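PDB 1XV5: DNA alpha-glucosyltransferase from Enterobacteria phage T4, which is a phage glycosyltransferase of the GT-B class, built from two domains, each with a parallel beta sheet flanked by helices, and holding uridine-5'-diphosphate in this structure. Local coordinates for residues M197-W202 / S286-G291; S229-G234 / M262-N267; G317-F322 / A369-E374. One frame throughout, in Å; residues are numbered along the deposited sequence.

All three contacts lie in one half of the molecule, around the parallel sheet whose central strands run in the order 229-233, 199-203, 288-293, 319-323. Contact 1 joins the middle pair, 199-203 and 288-293. Contact 2 packs a loop against strand 229-233, and contact 3 sets helix 368-386 against strand 319-323. The centres of contacts 2 and 3 each lie about 10 Å from that of contact 1 and about 20 Å from each other. Along the chain contact 2 is nested between the segments of contact 1, and contact 3 follows both. Arg201 with Glu233, and Gly289 with Tyr371, tie neighbouring contacts together across this Rossmann-like domain.

Contact 1: residues M197-W202 / S286-G291; sequences MNINRW and SKSGFG
Ser288 OG is gripped by the guanidinium of Arg201: NE donates to it over 2.8 Å in a nearly straight bond (167°) that lies in the guanidinium plane, and NH2 adds a weak second bond. The Arg201 chain leaves its strand with CG opposite the backbone N (chi1 -168°) and bends at chi3, which brings the NE edge of the guanidinium to the serine hydroxyl. NH1 is taken by a salt bridge to Glu233 on the next strand. Ser288 OG is also hydrogen-bonded to Arg284 O, which the hydroxyl can reach as donor while it accepts from the arginine. Beside this polar cluster, Ile199 CG2 lies against the same oxygen at 3.7 Å.

Two parallel bridges, Asn200 with Phe290 and Arg201 with Gly291, bring the backbones together. Phe290 N donates to Ile199 O, and Phe290 O receives Arg201 N at 2.8 Å; Gly291 CA contributes a CA-H...O contact to Arg201 O. On the opposite face of the sheet from Arg201, the Asn200 side chain runs alongside Phe290, amide and ring planes only 15° apart. The ring turns an edge to Met197 O, 3.6 Å from CE1, while Met197 SD makes an oblique Met-aromatic contact. Helix 354-365 packs on this ring through Ile361 and Leu364. At the corner, Gly289 CA comes within 3.9 Å of Met197 CA.

With Ser288 on one side and Glu233 on the other, the buried guanidinium is fixed in rotation, and the carboxylate probably stabilises its positive charge on this face of the sheet.

Contact 2: residues S229-G234 / M262-N267; sequences STVMEG and MNLAPN
One hydrogen bond is the polar link of this contact: Ser229 OG donates to Leu264 O over 2.7 Å. The approach is not along a lone pair, since the hydroxyl sits well above the carbonyl plane, 64° out of it, at a C=O...O angle of 115°. Chi1 of Ser229 (-57°) swings OG to the side of its own backbone N and sets it over the loop. Ala265 O is a further neighbour, 3.3 Å from Ser229 OG, so the serine oxygen faces two successive loop carbonyls.

Strand 229-233 lies inside the parallel sheet of a Rossmann-like GT-B domain, between strands 199-203 and 270-273. Segment 262-267 has no regular structure; it belongs to the connection from strand 251-254 to strand 270-273 and passes across one face of the sheet, the face bearing Ser229 and Val231. Thr230 and Met232 point to the other face, where helix 212-223 covers them.

Apolar contact centres on Val231, whose two methyls take separate partners. CG2 meets the CD2 branch of Leu264 at 3.6 Å, the two side chains crossing at a slant. CG1 faces the sulfur of Met262, 4.1 Å from SD, and here the two chains run roughly perpendicular. Met262 also lies against Gln271 of the neighbouring strand, while Leu264 is exposed to solvent. Just beyond the C-terminal end of the strand, Gly234 touches the bound uridine-5'-diphosphate.

Contact 3: residues G317-F322 / A369-E374; sequences GTIPVF and ALYDRE
Ile319 and Tyr371 form the tight part of this contact, with the isoleucine CG1 set over one face of the tyrosine ring. CG1 lies 3.8 Å from the ring centroid, 30° off the normal, in a CH-pi contact, and comes closest at the hydroxyl-bearing end, 3.3 Å from Tyr371 CE1. Ile319 CD1 sits over the centre of the same face, 4.3 Å above the ring plane. The two side chains run antiparallel, the isoleucine reaching toward the helix and the tyrosine toward the strand. Chi1 of Tyr371 (-176°) puts its ring opposite the backbone N and carries the hydroxyl out to the start of the strand. There the phenol oxygen lies 3.7 Å from Thr318 CA and is hydrogen-bonded to Gly289 O. Thr318 OG1 in turn bonds Ser288 O, so both hydroxyls are engaged by successive carbonyls of the neighbouring segment 286-291 rather than by each other.

Elsewhere in 369-374 the packing is looser. Ile319 CD1 also rests against the CB of Glu374 at 3.9 Å, but the glutamate chain then bends away at chi2 (-56°) and its carboxylate makes a salt bridge to Lys377. Asp372 pairs with Arg375, and Ala369 and Arg373 lie on the exposed side of the helix. Leu364 of helix 354-365 packs on both Ile319 and Glu374.

Gly317, with positive phi, closes helix 308-316 in a Schellman motif and turns the chain into strand 319-323, whose Ile319 points to helix 368-386; this layering of helices against a parallel sheet is that of the Rossmann-like domains of GT-B glycosyltransferases.

Contact 1: residues M197-W202 / S286-G291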
ATOM      1  N   MET A 197     -16.775  13.154  15.587  1.00 16.82           N
ATOM      2  CA  MET A 197     -17.013  11.760  15.943  1.00 17.26           C
ATOM      3  C   MET A 197     -18.039  11.016  15.086  1.00 16.75           C
ATOM      4  O   MET A 197     -18.021   9.788  15.032  1.00 17.92           O
ATOM      5  CB  MET A 197     -17.434  11.673  17.415  1.00 17.07           C
ATOM      6  CG  MET A 197     -16.358  12.116  18.395  1.00 19.71           C
ATOM      7  SD  MET A 197     -14.885  11.076  18.305  1.00 17.97           S
ATOM      8  CE  MET A 197     -13.660  12.138  19.049  1.00 20.93           C
ATOM      9  N   ASN A 198     -18.926  11.741  14.413  1.00 16.03           N
ATOM     10  CA  ASN A 198     -19.942  11.075  13.605  1.00 17.32           C
ATOM     11  C   ASN A 198     -19.507  10.726  12.187  1.00 17.26           C
ATOM     12  O   ASN A 198     -20.267  10.117  11.438  1.00 17.00           O
ATOM     13  CB  ASN A 198     -21.219  11.917  13.557  1.00 17.48           C
ATOM     14  CG  ASN A 198     -21.825  12.123  14.931  1.00 20.75           C
ATOM     15  OD1 ASN A 198     -21.708  11.264  15.807  1.00 22.02           O
ATOM     16  ND2 ASN A 198     -22.489  13.255  15.124  1.00 23.91           N
ATOM     17  N   ILE A 199     -18.283  11.097  11.826  1.00 15.84           N
ATOM     18  CA  ILE A 199     -17.777  10.797  10.492  1.00 16.20           C
ATOM     19  C   ILE A 199     -16.998   9.487  10.488  1.00 15.91           C
ATOM     20  O   ILE A 199     -16.076   9.294  11.285  1.00 15.00           O
ATOM     21  CB  ILE A 199     -16.838  11.912   9.971  1.00 16.25           C
ATOM     22  CG1 ILE A 199     -17.550  13.265  10.024  1.00 19.30           C
ATOM     23  CG2 ILE A 199     -16.383  11.584   8.556  1.00 18.55           C
ATOM     24  CD1 ILE A 199     -18.868  13.316   9.272  1.00 19.60           C
ATOM     25  N   ASN A 200     -17.385   8.590   9.587  1.00 14.32           N
ATOM     26  CA  ASN A 200     -16.736   7.297   9.442  1.00 14.16           C
ATOM     27  C   ASN A 200     -16.169   7.301   8.031  1.00 14.60           C
ATOM     28  O   ASN A 200     -16.916   7.283   7.057  1.00 14.89           O
ATOM     29  CB  ASN A 200     -17.764   6.181   9.635  1.00 14.20           C
ATOM     30  CG  ASN A 200     -18.437   6.253  10.994  1.00 14.01           C
ATOM     31  OD1 ASN A 200     -19.433   6.960  11.180  1.00 16.98           O
ATOM     32  ND2 ASN A 200     -17.881   5.539  11.958  1.00 10.52           N
ATOM     33  N   ARG A 201     -14.845   7.328   7.934  1.00 12.95           N
ATOM     34  CA  ARG A 201     -14.179   7.419   6.641  1.00 13.52           C
ATOM     35  C   ARG A 201     -13.351   6.197   6.261  1.00 12.04           C
ATOM     36  O   ARG A 201     -12.388   5.837   6.938  1.00 13.20           O
ATOM     37  CB  ARG A 201     -13.306   8.682   6.640  1.00 11.17           C
ATOM     38  CG  ARG A 201     -12.743   9.123   5.285  1.00 14.12           C
ATOM     39  CD  ARG A 201     -11.907  10.398   5.455  1.00 13.51           C
ATOM     40  NE  ARG A 201     -12.673  11.485   6.071  1.00 13.43           N
ATOM     41  CZ  ARG A 201     -13.452  12.340   5.409  1.00 15.01           C
ATOM     42  NH1 ARG A 201     -13.575  12.258   4.090  1.00 11.95           N
ATOM     43  NH2 ARG A 201     -14.138  13.262   6.073  1.00 15.55           N
ATOM     44  N   TRP A 202     -13.750   5.567   5.161  1.00 12.15           N
ATOM     45  CA  TRP A 202     -13.082   4.390   4.617  1.00 12.35           C
ATOM     46  C   TRP A 202     -12.171   4.881   3.489  1.00 12.65           C
ATOM     47  O   TRP A 202     -12.555   5.779   2.739  1.00 12.04           O
ATOM     48  CB  TRP A 202     -14.139   3.445   4.037  1.00 11.96           C
ATOM     49  CG  TRP A 202     -13.622   2.173   3.427  1.00 12.45           C
ATOM     50  CD1 TRP A 202     -13.548   0.944   4.027  1.00 11.00           C
ATOM     51  CD2 TRP A 202     -13.148   1.992   2.083  1.00 11.67           C
ATOM     52  NE1 TRP A 202     -13.062   0.009   3.138  1.00 13.51           N
ATOM     53  CE2 TRP A 202     -12.810   0.627   1.938  1.00 12.94           C
ATOM     54  CE3 TRP A 202     -12.980   2.852   0.986  1.00 11.41           C
ATOM     55  CZ2 TRP A 202     -12.312   0.101   0.740  1.00 15.10           C
ATOM     56  CZ3 TRP A 202     -12.484   2.326  -0.208  1.00 11.64           C
ATOM     57  CH2 TRP A 202     -12.156   0.965  -0.319  1.00 13.17           C
ATOM     58  N   SER A 286      -7.785  13.087   9.655  1.00 13.12           N
ATOM     59  CA  SER A 286      -7.351  13.523  10.979  1.00 11.08           C
ATOM     60  C   SER A 286      -8.484  14.191  11.750  1.00 13.01           C
ATOM     61  O   SER A 286      -8.412  14.335  12.974  1.00 13.07           O
ATOM     62  CB  SER A 286      -6.173  14.498  10.864  1.00 11.86           C
ATOM     63  OG  SER A 286      -6.599  15.743  10.327  1.00 14.05           O
ATOM     64  N   LYS A 287      -9.523  14.606  11.032  1.00 12.64           N
ATOM     65  CA  LYS A 287     -10.669  15.259  11.655  1.00 12.79           C
ATOM     66  C   LYS A 287     -11.902  14.365  11.645  1.00 14.22           C
ATOM     67  O   LYS A 287     -13.007  14.820  11.941  1.00 15.41           O
ATOM     68  CB  LYS A 287     -10.972  16.587  10.940  1.00 14.03           C
ATOM     69  CG  LYS A 287      -9.878  17.641  11.139  1.00 15.67           C
ATOM     70  CD  LYS A 287     -10.162  18.940  10.382  1.00 18.53           C
ATOM     71  CE  LYS A 287     -10.062  18.749   8.877  1.00 19.85           C
ATOM     72  NZ  LYS A 287     -10.132  20.046   8.138  1.00 22.93           N
ATOM     73  N   SER A 288     -11.702  13.092  11.308  1.00 14.48           N
ATOM     74  CA  SER A 288     -12.789  12.115  11.261  1.00 13.26           C
ATOM     75  C   SER A 288     -12.722  11.208  12.485  1.00 12.08           C
ATOM     76  O   SER A 288     -11.647  10.758  12.880  1.00 13.60           O
ATOM     77  CB  SER A 288     -12.688  11.270   9.992  1.00 13.58           C
ATOM     78  OG  SER A 288     -12.759  12.081   8.835  1.00 13.56           O
ATOM     79  N   GLY A 289     -13.875  10.939  13.081  1.00 13.11           N
ATOM     80  CA  GLY A 289     -13.902  10.105  14.267  1.00 13.16           C
ATOM     81  C   GLY A 289     -13.311   8.721  14.088  1.00 13.33           C
ATOM     82  O   GLY A 289     -12.488   8.273  14.893  1.00 13.06           O
ATOM     83  N   PHE A 290     -13.720   8.038  13.024  1.00 12.08           N
ATOM     84  CA  PHE A 290     -13.240   6.690  12.785  1.00 12.88           C
ATOM     85  C   PHE A 290     -12.839   6.438  11.344  1.00 12.58           C
ATOM     86  O   PHE A 290     -13.551   6.817  10.413  1.00 13.20           O
ATOM     87  CB  PHE A 290     -14.312   5.687  13.229  1.00 13.52           C
ATOM     88  CG  PHE A 290     -14.739   5.879  14.650  1.00 11.27           C
ATOM     89  CD1 PHE A 290     -15.702   6.830  14.981  1.00 13.53           C
ATOM     90  CD2 PHE A 290     -14.098   5.191  15.674  1.00 12.68           C
ATOM     91  CE1 PHE A 290     -16.010   7.100  16.318  1.00 14.96           C
ATOM     92  CE2 PHE A 290     -14.400   5.454  17.010  1.00 13.65           C
ATOM     93  CZ  PHE A 290     -15.355   6.411  17.330  1.00 14.48           C
ATOM     94  N   GLY A 291     -11.673   5.816  11.185  1.00 13.69           N
ATOM     95  CA  GLY A 291     -11.152   5.488   9.871  1.00 12.82           C
ATOM     96  C   GLY A 291     -11.274   3.992   9.667  1.00 12.74           C
ATOM     97  O   GLY A 291     -11.038   3.210  10.592  1.00 12.41           O
TER

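Contact 2: residues S229-G234 / M262-N267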
ATOM      1  N   SER A 229     -22.434   9.333   9.727  1.00 15.67           N
ATOM      2  CA  SER A 229     -22.151   9.557   8.316  1.00 15.45           C
ATOM      3  C   SER A 229     -20.990   8.703   7.836  1.00 14.90           C
ATOM      4  O   SER A 229     -20.046   8.441   8.582  1.00 13.41           O
ATOM      5  CB  SER A 229     -21.813  11.029   8.068  1.00 16.69           C
ATOM      6  OG  SER A 229     -22.859  11.871   8.512  1.00 20.95           O
ATOM      7  N   THR A 230     -21.064   8.277   6.582  1.00 12.68           N
ATOM      8  CA  THR A 230     -20.010   7.467   5.999  1.00 13.67           C
ATOM      9  C   THR A 230     -19.493   8.064   4.704  1.00 14.11           C
ATOM     10  O   THR A 230     -20.266   8.472   3.835  1.00 13.64           O
ATOM     11  CB  THR A 230     -20.490   6.030   5.715  1.00 16.23           C
ATOM     12  OG1 THR A 230     -20.729   5.359   6.957  1.00 16.54           O
ATOM     13  CG2 THR A 230     -19.442   5.257   4.920  1.00 14.38           C
ATOM     14  N   VAL A 231     -18.170   8.122   4.604  1.00 13.89           N
ATOM     15  CA  VAL A 231     -17.485   8.631   3.430  1.00 14.04           C
ATOM     16  C   VAL A 231     -16.501   7.542   3.029  1.00 13.44           C
ATOM     17  O   VAL A 231     -15.881   6.907   3.886  1.00 13.13           O
ATOM     18  CB  VAL A 231     -16.694   9.923   3.736  1.00 15.05           C
ATOM     19  CG1 VAL A 231     -15.882  10.337   2.510  1.00 14.76           C
ATOM     20  CG2 VAL A 231     -17.647  11.036   4.145  1.00 15.12           C
ATOM     21  N   MET A 232     -16.376   7.314   1.728  1.00 14.26           N
ATOM     22  CA  MET A 232     -15.462   6.309   1.217  1.00 13.14           C
ATOM     23  C   MET A 232     -14.646   6.979   0.123  1.00 13.67           C
ATOM     24  O   MET A 232     -15.184   7.412  -0.897  1.00 14.11           O
ATOM     25  CB  MET A 232     -16.257   5.113   0.685  1.00 15.55           C
ATOM     26  CG  MET A 232     -17.134   4.476   1.766  1.00 14.10           C
ATOM     27  SD  MET A 232     -18.221   3.160   1.183  1.00 22.22           S
ATOM     28  CE  MET A 232     -17.039   1.947   0.795  1.00 17.10           C
ATOM     29  N   GLU A 233     -13.341   7.072   0.349  1.00 13.05           N
ATOM     30  CA  GLU A 233     -12.452   7.735  -0.594  1.00 13.10           C
ATOM     31  C   GLU A 233     -11.570   6.803  -1.407  1.00 12.22           C
ATOM     32  O   GLU A 233     -11.033   5.831  -0.882  1.00 13.54           O
ATOM     33  CB  GLU A 233     -11.544   8.726   0.147  1.00 14.60           C
ATOM     34  CG  GLU A 233     -12.261   9.869   0.859  1.00 15.12           C
ATOM     35  CD  GLU A 233     -11.293  10.923   1.383  1.00 14.33           C
ATOM     36  OE1 GLU A 233     -10.250  11.136   0.740  1.00 13.98           O
ATOM     37  OE2 GLU A 233     -11.579  11.549   2.426  1.00 15.23           O
ATOM     38  N   GLY A 234     -11.422   7.116  -2.692  1.00 11.61           N
ATOM     39  CA  GLY A 234     -10.559   6.328  -3.554  1.00 12.33           C
ATOM     40  C   GLY A 234     -11.200   5.319  -4.490  1.00 12.49           C
ATOM     41  O   GLY A 234     -10.495   4.655  -5.247  1.00 13.14           O
ATOM     42  N   MET A 262     -20.528  17.113  -1.042  1.00 25.73           N
ATOM     43  CA  MET A 262     -20.786  15.940  -0.218  1.00 26.56           C
ATOM     44  C   MET A 262     -21.741  16.278   0.911  1.00 26.55           C
ATOM     45  O   MET A 262     -21.608  17.311   1.566  1.00 27.82           O
ATOM     46  CB  MET A 262     -19.489  15.397   0.372  1.00 26.19           C
ATOM     47  CG  MET A 262     -18.951  14.203  -0.365  1.00 28.61           C
ATOM     48  SD  MET A 262     -17.582  13.440   0.508  1.00 30.67           S
ATOM     49  CE  MET A 262     -16.280  13.670  -0.701  1.00 29.55           C
ATOM     50  N   ASN A 263     -22.710  15.403   1.129  1.00 25.25           N
ATOM     51  CA  ASN A 263     -23.682  15.602   2.187  1.00 26.56           C
ATOM     52  C   ASN A 263     -23.201  14.784   3.383  1.00 25.66           C
ATOM     53  O   ASN A 263     -23.376  13.566   3.418  1.00 24.24           O
ATOM     54  CB  ASN A 263     -25.058  15.122   1.722  1.00 27.64           C
ATOM     55  CG  ASN A 263     -26.172  15.591   2.630  1.00 30.17           C
ATOM     56  OD1 ASN A 263     -27.352  15.430   2.317  1.00 33.00           O
ATOM     57  ND2 ASN A 263     -25.805  16.174   3.766  1.00 31.18           N
ATOM     58  N   LEU A 264     -22.587  15.455   4.354  1.00 24.47           N
ATOM     59  CA  LEU A 264     -22.058  14.776   5.533  1.00 25.09           C
ATOM     60  C   LEU A 264     -23.031  14.750   6.702  1.00 25.39           C
ATOM     61  O   LEU A 264     -22.651  14.466   7.839  1.00 28.09           O
ATOM     62  CB  LEU A 264     -20.750  15.437   5.967  1.00 25.84           C
ATOM     63  CG  LEU A 264     -19.678  15.508   4.873  1.00 26.53           C
ATOM     64  CD1 LEU A 264     -18.395  16.086   5.446  1.00 27.01           C
ATOM     65  CD2 LEU A 264     -19.430  14.117   4.311  1.00 25.00           C
ATOM     66  N   ALA A 265     -24.293  15.033   6.411  1.00 24.54           N
ATOM     67  CA  ALA A 265     -25.328  15.053   7.430  1.00 22.54           C
ATOM     68  C   ALA A 265     -25.907  13.657   7.658  1.00 21.73           C
ATOM     69  O   ALA A 265     -25.652  12.732   6.889  1.00 19.19           O
ATOM     70  CB  ALA A 265     -26.429  16.017   7.013  1.00 22.55           C
ATOM     71  N   PRO A 266     -26.692  13.488   8.734  1.00 20.68           N
ATOM     72  CA  PRO A 266     -27.304  12.195   9.050  1.00 21.52           C
ATOM     73  C   PRO A 266     -28.292  11.737   7.980  1.00 22.19           C
ATOM     74  O   PRO A 266     -28.759  12.535   7.167  1.00 21.71           O
ATOM     75  CB  PRO A 266     -28.000  12.461  10.384  1.00 22.62           C
ATOM     76  CG  PRO A 266     -27.141  13.510  11.009  1.00 22.53           C
ATOM     77  CD  PRO A 266     -26.870  14.435   9.849  1.00 22.51           C
ATOM     78  N   ASN A 267     -28.594  10.443   7.990  1.00 21.36           N
ATOM     79  CA  ASN A 267     -29.543   9.837   7.061  1.00 22.01           C
ATOM     80  C   ASN A 267     -29.228   9.986   5.583  1.00 20.81           C
ATOM     81  O   ASN A 267     -30.122  10.184   4.765  1.00 20.72           O
ATOM     82  CB  ASN A 267     -30.947  10.374   7.340  1.00 25.11           C
ATOM     83  CG  ASN A 267     -31.418  10.041   8.734  1.00 28.34           C
ATOM     84  OD1 ASN A 267     -31.403   8.878   9.142  1.00 32.25           O
ATOM     85  ND2 ASN A 267     -31.838  11.056   9.478  1.00 31.28           N
TER

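Contact 3: residues G317-F322 / A369-E374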
ATOM      1  N   GLY A 317      -4.054  10.187  13.491  1.00 13.65           N
ATOM      2  CA  GLY A 317      -4.841  10.444  14.685  1.00 13.06           C
ATOM      3  C   GLY A 317      -6.314  10.106  14.737  1.00 12.67           C
ATOM      4  O   GLY A 317      -7.030  10.647  15.581  1.00 14.14           O
ATOM      5  N   THR A 318      -6.796   9.252  13.845  1.00 12.77           N
ATOM      6  CA  THR A 318      -8.198   8.852  13.924  1.00 13.55           C
ATOM      7  C   THR A 318      -8.150   7.486  14.604  1.00 14.16           C
ATOM      8  O   THR A 318      -7.067   6.966  14.859  1.00 14.34           O
ATOM      9  CB  THR A 318      -8.856   8.701  12.527  1.00 13.99           C
ATOM     10  OG1 THR A 318     -10.252   8.406  12.691  1.00 13.02           O
ATOM     11  CG2 THR A 318      -8.204   7.576  11.735  1.00 13.38           C
ATOM     12  N   ILE A 319      -9.306   6.918  14.931  1.00 12.44           N
ATOM     13  CA  ILE A 319      -9.326   5.592  15.536  1.00 11.98           C
ATOM     14  C   ILE A 319      -9.367   4.588  14.391  1.00 12.97           C
ATOM     15  O   ILE A 319     -10.286   4.612  13.574  1.00 13.93           O
ATOM     16  CB  ILE A 319     -10.570   5.382  16.418  1.00 12.24           C
ATOM     17  CG1 ILE A 319     -10.434   6.191  17.708  1.00 13.00           C
ATOM     18  CG2 ILE A 319     -10.744   3.892  16.725  1.00 11.35           C
ATOM     19  CD1 ILE A 319      -9.279   5.751  18.595  1.00 14.22           C
ATOM     20  N   PRO A 320      -8.363   3.702  14.307  1.00 12.33           N
ATOM     21  CA  PRO A 320      -8.346   2.714  13.225  1.00 13.33           C
ATOM     22  C   PRO A 320      -9.329   1.572  13.421  1.00 14.12           C
ATOM     23  O   PRO A 320      -9.395   0.971  14.494  1.00 14.68           O
ATOM     24  CB  PRO A 320      -6.904   2.199  13.231  1.00 12.97           C
ATOM     25  CG  PRO A 320      -6.125   3.280  13.915  1.00 12.98           C
ATOM     26  CD  PRO A 320      -7.066   3.729  15.005  1.00 11.75           C
ATOM     27  N   VAL A 321     -10.091   1.277  12.378  1.00 12.43           N
ATOM     28  CA  VAL A 321     -11.025   0.166  12.416  1.00 12.10           C
ATOM     29  C   VAL A 321     -10.528  -0.752  11.300  1.00 12.07           C
ATOM     30  O   VAL A 321     -10.655  -0.420  10.121  1.00 12.47           O
ATOM     31  CB  VAL A 321     -12.470   0.626  12.140  1.00 11.71           C
ATOM     32  CG1 VAL A 321     -13.408  -0.578  12.144  1.00 13.51           C
ATOM     33  CG2 VAL A 321     -12.905   1.643  13.207  1.00 11.36           C
ATOM     34  N   PHE A 322      -9.937  -1.885  11.686  1.00 12.56           N
ATOM     35  CA  PHE A 322      -9.380  -2.853  10.735  1.00 12.17           C
ATOM     36  C   PHE A 322     -10.167  -4.164  10.704  1.00 11.74           C
ATOM     37  O   PHE A 322     -10.884  -4.493  11.646  1.00 13.19           O
ATOM     38  CB  PHE A 322      -7.932  -3.219  11.098  1.00 10.38           C
ATOM     39  CG  PHE A 322      -6.943  -2.076  11.039  1.00 12.27           C
ATOM     40  CD1 PHE A 322      -7.247  -0.875  10.410  1.00 12.05           C
ATOM     41  CD2 PHE A 322      -5.668  -2.240  11.587  1.00 13.62           C
ATOM     42  CE1 PHE A 322      -6.296   0.151  10.322  1.00 13.45           C
ATOM     43  CE2 PHE A 322      -4.710  -1.228  11.507  1.00 13.11           C
ATOM     44  CZ  PHE A 322      -5.024  -0.028  10.872  1.00 10.72           C
ATOM     45  N   ALA A 369     -11.646  11.504  26.440  1.00 19.94           N
ATOM     46  CA  ALA A 369     -10.434  11.062  27.128  1.00 19.34           C
ATOM     47  C   ALA A 369     -10.071   9.638  26.720  1.00 18.21           C
ATOM     48  O   ALA A 369      -8.904   9.335  26.466  1.00 18.35           O
ATOM     49  CB  ALA A 369     -10.619  11.146  28.641  1.00 20.51           C
ATOM     50  N   LEU A 370     -11.076   8.768  26.668  1.00 16.15           N
ATOM     51  CA  LEU A 370     -10.880   7.382  26.271  1.00 15.99           C
ATOM     52  C   LEU A 370     -10.411   7.368  24.818  1.00 15.73           C
ATOM     53  O   LEU A 370      -9.454   6.675  24.462  1.00 15.87           O
ATOM     54  CB  LEU A 370     -12.196   6.608  26.398  1.00 16.74           C
ATOM     55  CG  LEU A 370     -12.228   5.160  25.903  1.00 18.92           C
ATOM     56  CD1 LEU A 370     -11.190   4.329  26.645  1.00 19.23           C
ATOM     57  CD2 LEU A 370     -13.628   4.586  26.107  1.00 19.93           C
ATOM     58  N   TYR A 371     -11.099   8.146  23.987  1.00 14.74           N
ATOM     59  CA  TYR A 371     -10.775   8.252  22.567  1.00 14.75           C
ATOM     60  C   TYR A 371      -9.290   8.564  22.416  1.00 14.63           C
ATOM     61  O   TYR A 371      -8.573   7.902  21.658  1.00 13.84           O
ATOM     62  CB  TYR A 371     -11.597   9.378  21.927  1.00 14.03           C
ATOM     63  CG  TYR A 371     -11.411   9.519  20.427  1.00 15.29           C
ATOM     64  CD1 TYR A 371     -12.291   8.909  19.533  1.00 14.92           C
ATOM     65  CD2 TYR A 371     -10.339  10.240  19.903  1.00 13.82           C
ATOM     66  CE1 TYR A 371     -12.107   9.011  18.148  1.00 14.31           C
ATOM     67  CE2 TYR A 371     -10.142  10.348  18.526  1.00 14.73           C
ATOM     68  CZ  TYR A 371     -11.029   9.732  17.654  1.00 15.54           C
ATOM     69  OH  TYR A 371     -10.835   9.838  16.295  1.00 14.42           O
ATOM     70  N   ASP A 372      -8.833   9.577  23.149  1.00 14.44           N
ATOM     71  CA  ASP A 372      -7.435   9.992  23.094  1.00 14.02           C
ATOM     72  C   ASP A 372      -6.490   8.879  23.527  1.00 15.19           C
ATOM     73  O   ASP A 372      -5.478   8.624  22.869  1.00 15.00           O
ATOM     74  CB  ASP A 372      -7.222  11.235  23.966  1.00 15.08           C
ATOM     75  CG  ASP A 372      -6.776  12.442  23.159  1.00 18.74           C
ATOM     76  OD1 ASP A 372      -6.859  13.569  23.687  1.00 21.00           O
ATOM     77  OD2 ASP A 372      -6.331  12.268  22.003  1.00 21.83           O
ATOM     78  N   ARG A 373      -6.810   8.212  24.633  1.00 15.44           N
ATOM     79  CA  ARG A 373      -5.958   7.127  25.103  1.00 16.66           C
ATOM     80  C   ARG A 373      -5.866   6.033  24.051  1.00 16.68           C
ATOM     81  O   ARG A 373      -4.786   5.519  23.773  1.00 15.34           O
ATOM     82  CB  ARG A 373      -6.494   6.519  26.405  1.00 17.64           C
ATOM     83  CG  ARG A 373      -6.372   7.425  27.621  1.00 22.01           C
ATOM     84  CD  ARG A 373      -6.538   6.631  28.916  1.00 22.90           C
ATOM     85  NE  ARG A 373      -7.887   6.087  29.076  1.00 24.49           N
ATOM     86  CZ  ARG A 373      -8.939   6.796  29.476  1.00 24.59           C
ATOM     87  NH1 ARG A 373      -8.806   8.085  29.761  1.00 24.47           N
ATOM     88  NH2 ARG A 373     -10.126   6.215  29.594  1.00 24.39           N
ATOM     89  N   GLU A 374      -7.003   5.683  23.459  1.00 15.43           N
ATOM     90  CA  GLU A 374      -7.023   4.622  22.462  1.00 14.60           C
ATOM     91  C   GLU A 374      -6.211   4.937  21.213  1.00 13.88           C
ATOM     92  O   GLU A 374      -5.465   4.082  20.735  1.00 14.56           O
ATOM     93  CB  GLU A 374      -8.464   4.275  22.085  1.00 15.88           C
ATOM     94  CG  GLU A 374      -9.248   3.667  23.245  1.00 17.30           C
ATOM     95  CD  GLU A 374      -8.579   2.424  23.815  1.00 19.19           C
ATOM     96  OE1 GLU A 374      -8.404   1.438  23.067  1.00 19.78           O
ATOM     97  OE2 GLU A 374      -8.226   2.431  25.015  1.00 20.79           O
TER